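Local atomic coordinates of cytosolic phospholipase A2 delta (Homo sapiens, PDB entry 5IXC), a protein that catalyses the calcium-dependent hydrolysis of glycerophospholipids at the sn-2 position, with a preference for linoleic acid there. Residues 340-345 against 676-681; 758-763 against 782-787; 168-173 against 209-214; 466-471 against 528-533. All coordinates share one frame; numbering follows the deposited sequence.

Interaction 1: 340-345 against 676-681; sequences TSLYGH and FDYSLS
The imidazole of H345 has the F676 ring over one face and the backbone O of S341 over the opposite one, while the Y678 hydroxyl meets its edge in the ring plane. With F676 it makes an offset stack, centroids 4.3 Å apart and planes at 24°, and H345 CB adds a CH-pi contact over the phenyl face. Y678 holds CG anti to its carbonyl carbon (chi1 -53°), which sends the phenol toward H345. There H345 ND1 and Y678 OH share a 2.8 Å hydrogen bond (154°) in which either could donate, and the two rings meet rim to rim, neither over the other's face. L342 fills the corner between the aromatics: its CB lies 3.9 Å from Y678 CZ and its CD1 reaches 4.2 Å from F676 CD2. S341 OG is hydrogen-bonded to S789. This buried aromatic cluster ties helix 335-351 to the end of strand 672-676 and the loop that follows it, within a patatin-like catalytic domain, and puts the Y678 side chain about 5 Å from the substrate-binding G334.

Interaction 2: 758-763 against 782-787; sequences GGQVDL and FERLLR
R784 sets CG opposite its own carbonyl carbon (chi1 -67°) and runs extended from CG to NE, which carries the arginine out along the loop 758-763, whereas V761, with CG1 anti to the backbone N (chi1 -169°), turns its other branch, CG2, to the base of that arginine. The two side chains run antiparallel alongside one another, V761 CG2 coming 4.2 Å from R784 CB. V761 CG1 meets the helix itself, 4.3 Å from the backbone N of L785. Further out, R784 CD passes 3.6 Å from the carbonyl O of Q760. At the end of the arginine, G758 N lies at the guanidinium edge, near its plane, 3.7 Å from R784 NH1; Q760 CG lies farther from R784 NH1, at 4.3 Å. None of these approaches between R784 and the loop is a hydrogen bond; they are van der Waals contacts. Just past V761 the loop makes an inverse gamma turn centred on D762, closed by a weak bond from L763 N to V761 O, and V761 and L763 both touch L788, one turn further along helix 779-794. R784 NH2 makes a long, weak ion pair with E780. Elsewhere on the helix, R787 NH1 is 3.1 Å from E783 OE1, which sits over the guanidinium face, a pairing of charges with no N-H directed at the oxygen; E783 OE2 forms a salt bridge with R393 of helix 386-397.

Interaction 3: 168-173 against 209-214; sequences LDVHLD and SAFRFH. With BA (barium ion), chain D.
Between L168 and F213, and between V170 and F211, backbone hydrogen bonds run both ways, making these the hydrogen-bonded pairs of two antiparallel strands; the shortest joins L168 N to F213 O at 2.7 Å. D169 with R212 and H171 with A210 are the non-hydrogen-bonded pairs. Apolar contacts occupy the face bearing L168, V170, F211 and F213, where L168 CB meets F213 CB at 4.0 Å. Ionic contacts occupy the other. R212, bent at chi2 and chi3, directs NE and NH2 at one oxygen of D169 in a salt bridge, NE to OD1 at 2.8 Å from above the carboxylate plane and NH2 to OD1 at 3.2 Å. The second oxygen, OD2, binds a barium ion at 3.1 Å. Trading D169 for an alanine would probably leave the R212 guanidinium without its anionic mate and the barium short of a ligand. Dividing its two oxygens between guanidinium and metal, the carboxylate probably offsets the charge of both, on a strand pair within the cytosolic phospholipase C2-domain region.

Interaction 4: 466-471 against 528-533; sequences YLSLNV and EAIWSN
Y466 begins with its CB over the six-membered ring of W531, 3.6 Å from the centroid and 14° off the ring normal, a CH-pi contact. CG lies 3.4 Å from W531 CH2, and CD1 comes down on CZ3 at 3.3 Å; CD2 and CE2 trail off beside CH2. Ring against ring, this is an offset stack with planes 8° apart. W531 CG stands opposite its carbonyl carbon (chi1 -55°), bringing the indole under Y466. The tip of the tyrosine leaves the indole: OH is hydrogen-bonded to Q452. On the far face of the indole lies the backbone N of E528, and S468 adds its CB 3.7 Å from W531 CD1 and its OG at the indole edge, beside I530 CG2. A valine in place of W531 would strip away the stacked surface and is likely to open a gap beneath Y466, leaving its ring freer to shift. Next in sequence, S532 touches the bound fluorophosphonate inhibitor, and the W531 side chain is about 6 Å from that of the nucleophile S365. Helix 524-531 lies against strand 463-470, itself between strands 360-364 and 483-487; F487 meets W531 edge-to-face, and T368 of helix 366-374 touches both Y466 and W531.

Overall arrangement
Three of the four contacts lie in the catalytic region, and interaction 3 stands apart, its centre about 39 Å from that of interaction 4 and about 66 Å from that of interaction 2. Along the chain interaction 3 closes first; interaction 4 is nested in the long loop closed by interaction 1, and interaction 2 follows. Interactions 1 and 4 use strands 672-676 and 463-470 of one mixed sheet, their centres about 18 Å apart. Both lie close to the active site, with interaction 2 packed behind interaction 1 on the neighbouring helix 779-794. Interaction 3 belongs to the C2-domain region, which strand 614-615 and the C167-C278 disulfide join to the catalytic part.

Interaction 1: 340-345 against 676-681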
loop_
_atom_site.group_PDB
_atom_site.type_symbol
_atom_site.label_atom_id
_atom_site.label_comp_id
_atom_site.label_asym_id
_atom_site.label_seq_id
_atom_site.Cartn_x
_atom_site.Cartn_y
_atom_site.Cartn_z
ATOM N N THR A 340 18.029 -6.976 -14.000
ATOM C CA THR A 340 19.384 -7.161 -14.508
ATOM C C THR A 340 19.898 -5.808 -14.999
ATOM O O THR A 340 21.007 -5.423 -14.677
ATOM C CB THR A 340 19.550 -8.291 -15.579
ATOM O OG1 THR A 340 19.613 -7.749 -16.904
ATOM C CG2 THR A 340 18.462 -9.337 -15.501
ATOM N N SER A 341 19.083 -5.083 -15.757
ATOM C CA SER A 341 19.516 -3.792 -16.294
ATOM C C SER A 341 19.928 -2.834 -15.171
ATOM O O SER A 341 20.852 -2.040 -15.328
ATOM C CB SER A 341 18.422 -3.163 -17.154
ATOM O OG SER A 341 18.842 -1.931 -17.717
ATOM N N LEU A 342 19.241 -2.906 -14.042
ATOM C CA LEU A 342 19.546 -2.032 -12.899
ATOM C C LEU A 342 20.889 -2.379 -12.237
ATOM O O LEU A 342 21.630 -1.501 -11.792
ATOM C CB LEU A 342 18.427 -2.098 -11.870
ATOM C CG LEU A 342 18.634 -1.340 -10.559
ATOM C CD1 LEU A 342 18.883 0.141 -10.770
ATOM C CD2 LEU A 342 17.396 -1.537 -9.701
ATOM N N TYR A 343 21.179 -3.669 -12.155
ATOM C CA TYR A 343 22.494 -4.125 -11.721
ATOM C C TYR A 343 23.580 -3.474 -12.597
ATOM O O TYR A 343 24.575 -2.960 -12.093
ATOM C CB TYR A 343 22.582 -5.642 -11.825
ATOM C CG TYR A 343 22.114 -6.405 -10.602
ATOM C CD1 TYR A 343 22.742 -6.245 -9.378
ATOM C CD2 TYR A 343 21.081 -7.335 -10.690
ATOM C CE1 TYR A 343 22.338 -6.961 -8.266
ATOM C CE2 TYR A 343 20.668 -8.056 -9.587
ATOM C CZ TYR A 343 21.304 -7.864 -8.373
ATOM O OH TYR A 343 20.895 -8.582 -7.269
ATOM N N GLY A 344 23.370 -3.503 -13.908
ATOM C CA GLY A 344 24.272 -2.852 -14.863
ATOM C C GLY A 344 24.416 -1.359 -14.612
ATOM O O GLY A 344 25.488 -0.785 -14.781
ATOM N N HIS A 345 23.329 -0.723 -14.215
ATOM C CA HIS A 345 23.357 0.703 -13.933
ATOM C C HIS A 345 24.122 1.022 -12.666
ATOM O O HIS A 345 24.856 2.004 -12.609
ATOM C CB HIS A 345 21.940 1.258 -13.840
ATOM C CG HIS A 345 21.271 1.383 -15.165
ATOM N ND1 HIS A 345 19.908 1.341 -15.321
ATOM C CD2 HIS A 345 21.786 1.553 -16.402
ATOM C CE1 HIS A 345 19.609 1.497 -16.598
ATOM N NE2 HIS A 345 20.733 1.619 -17.277
ATOM N N PHE A 676 16.091 5.905 -14.215
ATOM C CA PHE A 676 16.345 4.738 -15.044
ATOM C C PHE A 676 15.040 4.131 -15.485
ATOM O O PHE A 676 14.161 3.855 -14.667
ATOM C CB PHE A 676 17.148 3.682 -14.285
ATOM C CG PHE A 676 18.485 4.165 -13.791
ATOM C CD1 PHE A 676 19.363 4.831 -14.642
ATOM C CD2 PHE A 676 18.871 3.940 -12.484
ATOM C CE1 PHE A 676 20.587 5.279 -14.186
ATOM C CE2 PHE A 676 20.089 4.392 -12.021
ATOM C CZ PHE A 676 20.950 5.058 -12.873
ATOM N N ASP A 677 14.928 3.876 -16.778
ATOM C CA ASP A 677 13.672 3.405 -17.349
ATOM C C ASP A 677 13.878 2.096 -18.092
ATOM O O ASP A 677 14.737 1.999 -18.953
ATOM C CB ASP A 677 13.120 4.458 -18.302
ATOM C CG ASP A 677 11.675 4.219 -18.658
ATOM O OD1 ASP A 677 10.813 4.800 -17.976
ATOM O OD2 ASP A 677 11.401 3.445 -19.602
ATOM N N TYR A 678 13.060 1.103 -17.780
ATOM C CA TYR A 678 13.262 -0.251 -18.321
ATOM C C TYR A 678 12.163 -0.711 -19.270
ATOM O O TYR A 678 12.070 -1.883 -19.598
ATOM C CB TYR A 678 13.486 -1.250 -17.187
ATOM C CG TYR A 678 14.591 -0.803 -16.265
ATOM C CD1 TYR A 678 15.876 -0.684 -16.726
ATOM C CD2 TYR A 678 14.338 -0.467 -14.930
ATOM C CE1 TYR A 678 16.890 -0.256 -15.907
ATOM C CE2 TYR A 678 15.363 -0.051 -14.095
ATOM C CZ TYR A 678 16.636 0.060 -14.602
ATOM O OH TYR A 678 17.666 0.489 -13.802
ATOM N N SER A 679 11.365 0.232 -19.746
ATOM C CA SER A 679 10.367 -0.047 -20.774
ATOM C C SER A 679 10.999 -0.397 -22.132
ATOM O O SER A 679 12.044 0.118 -22.482
ATOM C CB SER A 679 9.466 1.166 -20.929
ATOM O OG SER A 679 8.502 0.936 -21.919
ATOM N N LEU A 680 10.347 -1.272 -22.891
ATOM C CA LEU A 680 10.814 -1.670 -24.238
ATOM C C LEU A 680 10.099 -0.915 -25.362
ATOM O O LEU A 680 10.588 -0.834 -26.484
ATOM C CB LEU A 680 10.656 -3.180 -24.440
ATOM C CG LEU A 680 11.605 -4.038 -23.598
ATOM C CD1 LEU A 680 11.291 -5.524 -23.704
ATOM C CD2 LEU A 680 13.061 -3.777 -23.960
ATOM N N SER A 681 8.920 -0.402 -25.055
ATOM C CA SER A 681 8.232 0.582 -25.879
ATOM C C SER A 681 7.986 1.755 -24.933
ATOM O O SER A 681 8.010 1.574 -23.723
ATOM C CB SER A 681 6.909 -0.002 -26.369
ATOM O OG SER A 681 6.139 -0.500 -25.282
#

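Interaction 2: 758-763 against 782-787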
loop_
_atom_site.group_PDB
_atom_site.type_symbol
_atom_site.label_atom_id
_atom_site.label_comp_id
_atom_site.label_asym_id
_atom_site.label_seq_id
_atom_site.Cartn_x
_atom_site.Cartn_y
_atom_site.Cartn_z
ATOM N N GLY A 758 28.815 -8.853 -29.489
ATOM C CA GLY A 758 28.689 -8.225 -28.166
ATOM C C GLY A 758 27.767 -7.014 -28.088
ATOM O O GLY A 758 27.191 -6.742 -27.031
ATOM N N GLY A 759 27.633 -6.286 -29.196
ATOM C CA GLY A 759 26.769 -5.102 -29.258
ATOM C C GLY A 759 25.421 -5.291 -29.936
ATOM O O GLY A 759 24.665 -4.330 -30.089
ATOM N N GLN A 760 25.107 -6.519 -30.337
ATOM C CA GLN A 760 23.769 -6.830 -30.866
ATOM C C GLN A 760 22.879 -7.361 -29.716
ATOM O O GLN A 760 22.939 -8.525 -29.330
ATOM C CB GLN A 760 23.835 -7.769 -32.093
ATOM C CG GLN A 760 24.000 -9.258 -31.809
ATOM C CD GLN A 760 24.580 -10.052 -32.976
ATOM O OE1 GLN A 760 24.984 -9.491 -34.004
ATOM N NE2 GLN A 760 24.632 -11.378 -32.811
ATOM N N VAL A 761 22.067 -6.463 -29.168
ATOM C CA VAL A 761 21.199 -6.758 -28.021
ATOM C C VAL A 761 19.746 -6.820 -28.498
ATOM O O VAL A 761 19.191 -5.823 -28.966
ATOM C CB VAL A 761 21.342 -5.693 -26.928
ATOM C CG1 VAL A 761 20.667 -6.148 -25.648
ATOM C CG2 VAL A 761 22.810 -5.398 -26.662
ATOM N N ASP A 762 19.141 -8.000 -28.390
ATOM C CA ASP A 762 17.803 -8.244 -28.951
ATOM C C ASP A 762 16.703 -7.561 -28.118
ATOM O O ASP A 762 16.049 -8.192 -27.283
ATOM C CB ASP A 762 17.546 -9.754 -29.068
ATOM C CG ASP A 762 16.393 -10.089 -30.014
ATOM O OD1 ASP A 762 15.762 -9.158 -30.564
ATOM O OD2 ASP A 762 16.122 -11.297 -30.206
ATOM N N LEU A 763 16.508 -6.270 -28.359
ATOM C CA LEU A 763 15.510 -5.501 -27.622
ATOM C C LEU A 763 14.131 -5.449 -28.292
ATOM O O LEU A 763 13.169 -5.010 -27.676
ATOM C CB LEU A 763 16.021 -4.083 -27.365
ATOM C CG LEU A 763 17.180 -3.958 -26.368
ATOM C CD1 LEU A 763 17.412 -2.488 -26.069
ATOM C CD2 LEU A 763 16.937 -4.703 -25.066
ATOM N N PHE A 782 21.786 -12.487 -20.531
ATOM C CA PHE A 782 21.929 -11.671 -19.331
ATOM C C PHE A 782 23.042 -10.660 -19.536
ATOM O O PHE A 782 22.868 -9.479 -19.248
ATOM C CB PHE A 782 22.216 -12.575 -18.115
ATOM C CG PHE A 782 22.420 -11.837 -16.811
ATOM C CD1 PHE A 782 21.413 -11.781 -15.867
ATOM C CD2 PHE A 782 23.634 -11.226 -16.515
ATOM C CE1 PHE A 782 21.599 -11.120 -14.660
ATOM C CE2 PHE A 782 23.824 -10.559 -15.313
ATOM C CZ PHE A 782 22.808 -10.505 -14.385
ATOM N N GLU A 783 24.177 -11.143 -20.043
ATOM C CA GLU A 783 25.412 -10.340 -20.179
ATOM C C GLU A 783 25.285 -9.183 -21.164
ATOM O O GLU A 783 25.758 -8.088 -20.902
ATOM C CB GLU A 783 26.612 -11.218 -20.574
ATOM C CG GLU A 783 27.301 -11.897 -19.393
ATOM C CD GLU A 783 27.835 -10.912 -18.367
ATOM O OE1 GLU A 783 28.490 -9.925 -18.781
ATOM O OE2 GLU A 783 27.593 -11.115 -17.147
ATOM N N ARG A 784 24.653 -9.429 -22.300
ATOM C CA ARG A 784 24.432 -8.362 -23.274
ATOM C C ARG A 784 23.691 -7.200 -22.607
ATOM O O ARG A 784 24.160 -6.068 -22.614
ATOM C CB ARG A 784 23.654 -8.880 -24.473
ATOM C CG ARG A 784 24.429 -9.887 -25.311
ATOM C CD ARG A 784 23.556 -10.509 -26.405
ATOM N NE ARG A 784 24.142 -11.727 -26.973
ATOM C CZ ARG A 784 25.196 -11.758 -27.791
ATOM N NH1 ARG A 784 25.812 -10.636 -28.160
ATOM N NH2 ARG A 784 25.648 -12.924 -28.244
ATOM N N LEU A 785 22.557 -7.507 -21.990
ATOM C CA LEU A 785 21.725 -6.493 -21.330
ATOM C C LEU A 785 22.459 -5.787 -20.193
ATOM O O LEU A 785 22.423 -4.558 -20.098
ATOM C CB LEU A 785 20.413 -7.112 -20.809
ATOM C CG LEU A 785 19.415 -6.211 -20.056
ATOM C CD1 LEU A 785 19.070 -4.956 -20.841
ATOM C CD2 LEU A 785 18.145 -6.975 -19.735
ATOM N N LEU A 786 23.111 -6.553 -19.327
ATOM C CA LEU A 786 23.880 -5.958 -18.233
ATOM C C LEU A 786 24.922 -4.990 -18.770
ATOM O O LEU A 786 24.975 -3.834 -18.360
ATOM C CB LEU A 786 24.585 -7.022 -17.395
ATOM C CG LEU A 786 25.290 -6.411 -16.172
ATOM C CD1 LEU A 786 24.360 -6.400 -14.971
ATOM C CD2 LEU A 786 26.580 -7.139 -15.845
ATOM N N ARG A 787 25.745 -5.474 -19.691
ATOM C CA ARG A 787 26.837 -4.668 -20.254
ATOM C C ARG A 787 26.335 -3.442 -21.025
ATOM O O ARG A 787 26.957 -2.367 -20.984
ATOM C CB ARG A 787 27.764 -5.519 -21.136
ATOM C CG ARG A 787 28.698 -6.432 -20.343
ATOM C CD ARG A 787 30.077 -6.491 -20.989
ATOM N NE ARG A 787 31.045 -7.309 -20.250
ATOM C CZ ARG A 787 31.188 -8.629 -20.372
ATOM N NH1 ARG A 787 30.415 -9.336 -21.199
ATOM N NH2 ARG A 787 32.110 -9.255 -19.649
#

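Interaction 3: 168-173 against 209-214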
loop_
_atom_site.group_PDB
_atom_site.type_symbol
_atom_site.label_atom_id
_atom_site.label_comp_id
_atom_site.label_asym_id
_atom_site.label_seq_id
_atom_site.Cartn_x
_atom_site.Cartn_y
_atom_site.Cartn_z
ATOM N N LEU A 168 -14.080 -1.004 26.987
ATOM C CA LEU A 168 -14.974 -1.602 27.949
ATOM C C LEU A 168 -14.225 -2.712 28.607
ATOM O O LEU A 168 -13.632 -3.541 27.941
ATOM C CB LEU A 168 -16.226 -2.145 27.274
ATOM C CG LEU A 168 -17.464 -2.490 28.123
ATOM C CD1 LEU A 168 -17.568 -3.971 28.399
ATOM C CD2 LEU A 168 -17.501 -1.746 29.441
ATOM N N ASP A 169 -14.252 -2.723 29.925
ATOM C CA ASP A 169 -13.521 -3.709 30.675
ATOM C C ASP A 169 -14.440 -4.590 31.493
ATOM O O ASP A 169 -15.282 -4.089 32.222
ATOM C CB ASP A 169 -12.548 -2.994 31.583
ATOM C CG ASP A 169 -11.228 -3.646 31.590
ATOM O OD1 ASP A 169 -10.262 -3.000 31.134
ATOM O OD2 ASP A 169 -11.157 -4.822 32.022
ATOM N N VAL A 170 -14.237 -5.901 31.376
ATOM C CA VAL A 170 -15.143 -6.890 31.949
ATOM C C VAL A 170 -14.411 -7.963 32.753
ATOM O O VAL A 170 -13.649 -8.734 32.179
ATOM C CB VAL A 170 -15.964 -7.584 30.840
ATOM C CG1 VAL A 170 -17.009 -8.544 31.423
ATOM C CG2 VAL A 170 -16.654 -6.545 29.975
ATOM N N HIS A 171 -14.700 -8.032 34.058
ATOM C CA HIS A 171 -14.178 -9.078 34.957
ATOM C C HIS A 171 -15.143 -10.236 35.166
ATOM O O HIS A 171 -16.352 -10.055 35.070
ATOM C CB HIS A 171 -13.931 -8.505 36.337
ATOM C CG HIS A 171 -12.649 -7.756 36.472
ATOM N ND1 HIS A 171 -11.466 -8.377 36.806
ATOM C CD2 HIS A 171 -12.371 -6.436 36.373
ATOM C CE1 HIS A 171 -10.508 -7.472 36.888
ATOM N NE2 HIS A 171 -11.029 -6.288 36.625
ATOM N N LEU A 172 -14.601 -11.389 35.556
ATOM C CA LEU A 172 -15.365 -12.654 35.604
ATOM C C LEU A 172 -16.100 -13.009 36.914
ATOM O O LEU A 172 -17.153 -13.645 36.853
ATOM C CB LEU A 172 -14.480 -13.835 35.197
ATOM C CG LEU A 172 -15.136 -15.159 34.740
ATOM C CD1 LEU A 172 -15.399 -16.121 35.903
ATOM C CD2 LEU A 172 -16.411 -14.934 33.932
ATOM N N ASP A 173 -15.574 -12.658 38.083
ATOM C CA ASP A 173 -16.342 -12.904 39.333
ATOM C C ASP A 173 -15.984 -11.981 40.500
ATOM O O ASP A 173 -16.832 -11.215 40.979
ATOM C CB ASP A 173 -16.300 -14.399 39.752
ATOM C CG ASP A 173 -14.901 -14.897 40.118
ATOM O OD1 ASP A 173 -14.243 -14.292 40.997
ATOM O OD2 ASP A 173 -14.483 -15.938 39.552
ATOM N N SER A 209 -11.285 -14.640 34.854
ATOM C CA SER A 209 -11.080 -14.141 33.479
ATOM C C SER A 209 -11.363 -12.640 33.370
ATOM O O SER A 209 -12.049 -12.046 34.210
ATOM C CB SER A 209 -11.981 -14.876 32.476
ATOM O OG SER A 209 -11.625 -16.239 32.338
ATOM N N ALA A 210 -10.840 -12.037 32.311
ATOM C CA ALA A 210 -11.167 -10.652 31.973
ATOM C C ALA A 210 -11.166 -10.433 30.454
ATOM O O ALA A 210 -10.657 -11.259 29.698
ATOM C CB ALA A 210 -10.214 -9.691 32.662
ATOM N N PHE A 211 -11.775 -9.331 30.024
ATOM C CA PHE A 211 -11.888 -9.004 28.596
ATOM C C PHE A 211 -11.886 -7.508 28.370
ATOM O O PHE A 211 -12.392 -6.741 29.192
ATOM C CB PHE A 211 -13.172 -9.561 27.968
ATOM C CG PHE A 211 -13.483 -10.972 28.358
ATOM C CD1 PHE A 211 -12.950 -12.035 27.655
ATOM C CD2 PHE A 211 -14.319 -11.228 29.435
ATOM C CE1 PHE A 211 -13.242 -13.337 28.018
ATOM C CE2 PHE A 211 -14.613 -12.522 29.806
ATOM C CZ PHE A 211 -14.076 -13.579 29.096
ATOM N N ARG A 212 -11.364 -7.127 27.212
ATOM C CA ARG A 212 -11.286 -5.743 26.794
ATOM C C ARG A 212 -11.985 -5.586 25.435
ATOM O O ARG A 212 -11.777 -6.379 24.516
ATOM C CB ARG A 212 -9.817 -5.327 26.729
ATOM C CG ARG A 212 -9.538 -3.921 26.233
ATOM C CD ARG A 212 -9.888 -2.828 27.238
ATOM N NE ARG A 212 -9.170 -2.903 28.512
ATOM C CZ ARG A 212 -7.870 -2.665 28.678
ATOM N NH1 ARG A 212 -7.088 -2.363 27.650
ATOM N NH2 ARG A 212 -7.342 -2.745 29.890
ATOM N N PHE A 213 -12.851 -4.579 25.338
ATOM C CA PHE A 213 -13.471 -4.184 24.070
ATOM C C PHE A 213 -13.093 -2.752 23.725
ATOM O O PHE A 213 -13.236 -1.856 24.551
ATOM C CB PHE A 213 -14.989 -4.246 24.145
ATOM C CG PHE A 213 -15.553 -5.628 24.082
ATOM C CD1 PHE A 213 -15.971 -6.171 22.867
ATOM C CD2 PHE A 213 -15.717 -6.371 25.240
ATOM C CE1 PHE A 213 -16.524 -7.441 22.814
ATOM C CE2 PHE A 213 -16.268 -7.645 25.196
ATOM C CZ PHE A 213 -16.670 -8.179 23.983
ATOM N N HIS A 214 -12.644 -2.548 22.495
ATOM C CA HIS A 214 -12.363 -1.206 21.968
ATOM C C HIS A 214 -13.452 -0.795 20.981
ATOM O O HIS A 214 -13.828 -1.566 20.096
ATOM C CB HIS A 214 -11.014 -1.167 21.240
ATOM C CG HIS A 214 -9.862 -1.652 22.065
ATOM N ND1 HIS A 214 -9.657 -2.986 22.337
ATOM C CD2 HIS A 214 -8.850 -0.985 22.669
ATOM C CE1 HIS A 214 -8.574 -3.116 23.080
ATOM N NE2 HIS A 214 -8.063 -1.917 23.290
HETATM BA BA BA D . -9.019 -4.872 34.204
#

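Interaction 4: 466-471 against 528-533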
loop_
_atom_site.group_PDB
_atom_site.type_symbol
_atom_site.label_atom_id
_atom_site.label_comp_id
_atom_site.label_asym_id
_atom_site.label_seq_id
_atom_site.Cartn_x
_atom_site.Cartn_y
_atom_site.Cartn_z
ATOM N N TYR A 466 11.092 1.280 -1.452
ATOM C CA TYR A 466 10.374 0.311 -2.251
ATOM C C TYR A 466 8.960 0.817 -2.368
ATOM O O TYR A 466 8.259 0.934 -1.363
ATOM C CB TYR A 466 10.352 -1.070 -1.582
ATOM C CG TYR A 466 11.705 -1.588 -1.193
ATOM C CD1 TYR A 466 12.434 -2.395 -2.052
ATOM C CD2 TYR A 466 12.250 -1.283 0.043
ATOM C CE1 TYR A 466 13.675 -2.882 -1.697
ATOM C CE2 TYR A 466 13.493 -1.769 0.413
ATOM C CZ TYR A 466 14.201 -2.564 -0.466
ATOM O OH TYR A 466 15.436 -3.038 -0.122
ATOM N N LEU A 467 8.531 1.090 -3.591
ATOM C CA LEU A 467 7.213 1.678 -3.802
ATOM C C LEU A 467 6.240 0.648 -4.315
ATOM O O LEU A 467 6.541 -0.124 -5.232
ATOM C CB LEU A 467 7.282 2.856 -4.764
ATOM C CG LEU A 467 6.138 3.855 -4.670
ATOM C CD1 LEU A 467 6.071 4.513 -3.297
ATOM C CD2 LEU A 467 6.323 4.923 -5.732
ATOM N N SER A 468 5.063 0.653 -3.719
ATOM C CA SER A 468 4.028 -0.273 -4.116
ATOM C C SER A 468 2.709 0.449 -4.370
ATOM O O SER A 468 2.329 1.373 -3.644
ATOM C CB SER A 468 3.847 -1.347 -3.053
ATOM O OG SER A 468 3.203 -2.476 -3.614
ATOM N N LEU A 469 2.031 0.003 -5.418
ATOM C CA LEU A 469 0.724 0.520 -5.775
ATOM C C LEU A 469 -0.321 -0.475 -5.345
ATOM O O LEU A 469 -0.364 -1.584 -5.843
ATOM C CB LEU A 469 0.625 0.764 -7.284
ATOM C CG LEU A 469 -0.673 1.426 -7.747
ATOM C CD1 LEU A 469 -0.871 2.797 -7.111
ATOM C CD2 LEU A 469 -0.659 1.535 -9.261
ATOM N N ASN A 470 -1.171 -0.055 -4.425
ATOM C CA ASN A 470 -2.162 -0.932 -3.829
ATOM C C ASN A 470 -3.580 -0.561 -4.248
ATOM O O ASN A 470 -3.807 0.441 -4.939
ATOM C CB ASN A 470 -2.033 -0.883 -2.302
ATOM C CG ASN A 470 -1.884 -2.266 -1.683
ATOM O OD1 ASN A 470 -0.986 -3.039 -2.056
ATOM N ND2 ASN A 470 -2.764 -2.588 -0.731
ATOM N N VAL A 471 -4.529 -1.388 -3.813
ATOM C CA VAL A 471 -5.959 -1.185 -4.103
ATOM C C VAL A 471 -6.674 -0.571 -2.893
ATOM O O VAL A 471 -7.270 0.507 -2.982
ATOM C CB VAL A 471 -6.663 -2.506 -4.491
ATOM C CG1 VAL A 471 -8.009 -2.215 -5.144
ATOM C CG2 VAL A 471 -5.790 -3.327 -5.430
ATOM N N GLU A 528 8.164 -8.540 -1.244
ATOM C CA GLU A 528 8.493 -8.547 -2.674
ATOM C C GLU A 528 7.312 -8.964 -3.519
ATOM O O GLU A 528 7.113 -8.446 -4.604
ATOM C CB GLU A 528 9.660 -9.475 -2.961
ATOM C CG GLU A 528 11.007 -8.915 -2.536
ATOM C CD GLU A 528 12.137 -9.910 -2.724
ATOM O OE1 GLU A 528 12.326 -10.773 -1.838
ATOM O OE2 GLU A 528 12.835 -9.844 -3.752
ATOM N N ALA A 529 6.521 -9.895 -3.013
ATOM C CA ALA A 529 5.324 -10.327 -3.724
ATOM C C ALA A 529 4.306 -9.193 -3.816
ATOM O O ALA A 529 3.648 -9.036 -4.846
ATOM C CB ALA A 529 4.708 -11.529 -3.053
ATOM N N ILE A 530 4.177 -8.419 -2.736
ATOM C CA ILE A 530 3.307 -7.245 -2.757
ATOM C C ILE A 530 3.776 -6.318 -3.877
ATOM O O ILE A 530 3.001 -5.938 -4.749
ATOM C CB ILE A 530 3.311 -6.420 -1.447
ATOM C CG1 ILE A 530 3.054 -7.273 -0.198
ATOM C CG2 ILE A 530 2.276 -5.303 -1.536
ATOM C CD1 ILE A 530 1.738 -8.006 -0.186
ATOM N N TRP A 531 5.067 -6.001 -3.842
ATOM C CA TRP A 531 5.694 -5.035 -4.738
ATOM C C TRP A 531 5.673 -5.444 -6.191
ATOM O O TRP A 531 5.599 -4.587 -7.060
ATOM C CB TRP A 531 7.151 -4.824 -4.358
ATOM C CG TRP A 531 7.361 -4.421 -2.969
ATOM C CD1 TRP A 531 6.477 -3.782 -2.159
ATOM C CD2 TRP A 531 8.549 -4.597 -2.203
ATOM N NE1 TRP A 531 7.030 -3.564 -0.922
ATOM C CE2 TRP A 531 8.309 -4.049 -0.928
ATOM C CE3 TRP A 531 9.798 -5.156 -2.472
ATOM C CZ2 TRP A 531 9.274 -4.054 0.079
ATOM C CZ3 TRP A 531 10.748 -5.162 -1.474
ATOM C CH2 TRP A 531 10.482 -4.620 -0.214
ATOM N N SER A 532 5.786 -6.735 -6.461
ATOM C CA SER A 532 5.811 -7.217 -7.846
ATOM C C SER A 532 4.588 -8.026 -8.197
ATOM O O SER A 532 4.602 -8.798 -9.155
ATOM C CB SER A 532 7.064 -8.050 -8.121
ATOM O OG SER A 532 7.756 -8.298 -6.933
ATOM N N ASN A 533 3.521 -7.848 -7.440
ATOM C CA ASN A 533 2.347 -8.662 -7.664
ATOM C C ASN A 533 1.828 -8.471 -9.065
ATOM O O ASN A 533 1.747 -7.359 -9.570
ATOM C CB ASN A 533 1.253 -8.340 -6.664
ATOM C CG ASN A 533 -0.037 -9.056 -6.984
ATOM O OD1 ASN A 533 -0.026 -10.233 -7.359
ATOM N ND2 ASN A 533 -1.151 -8.359 -6.851
#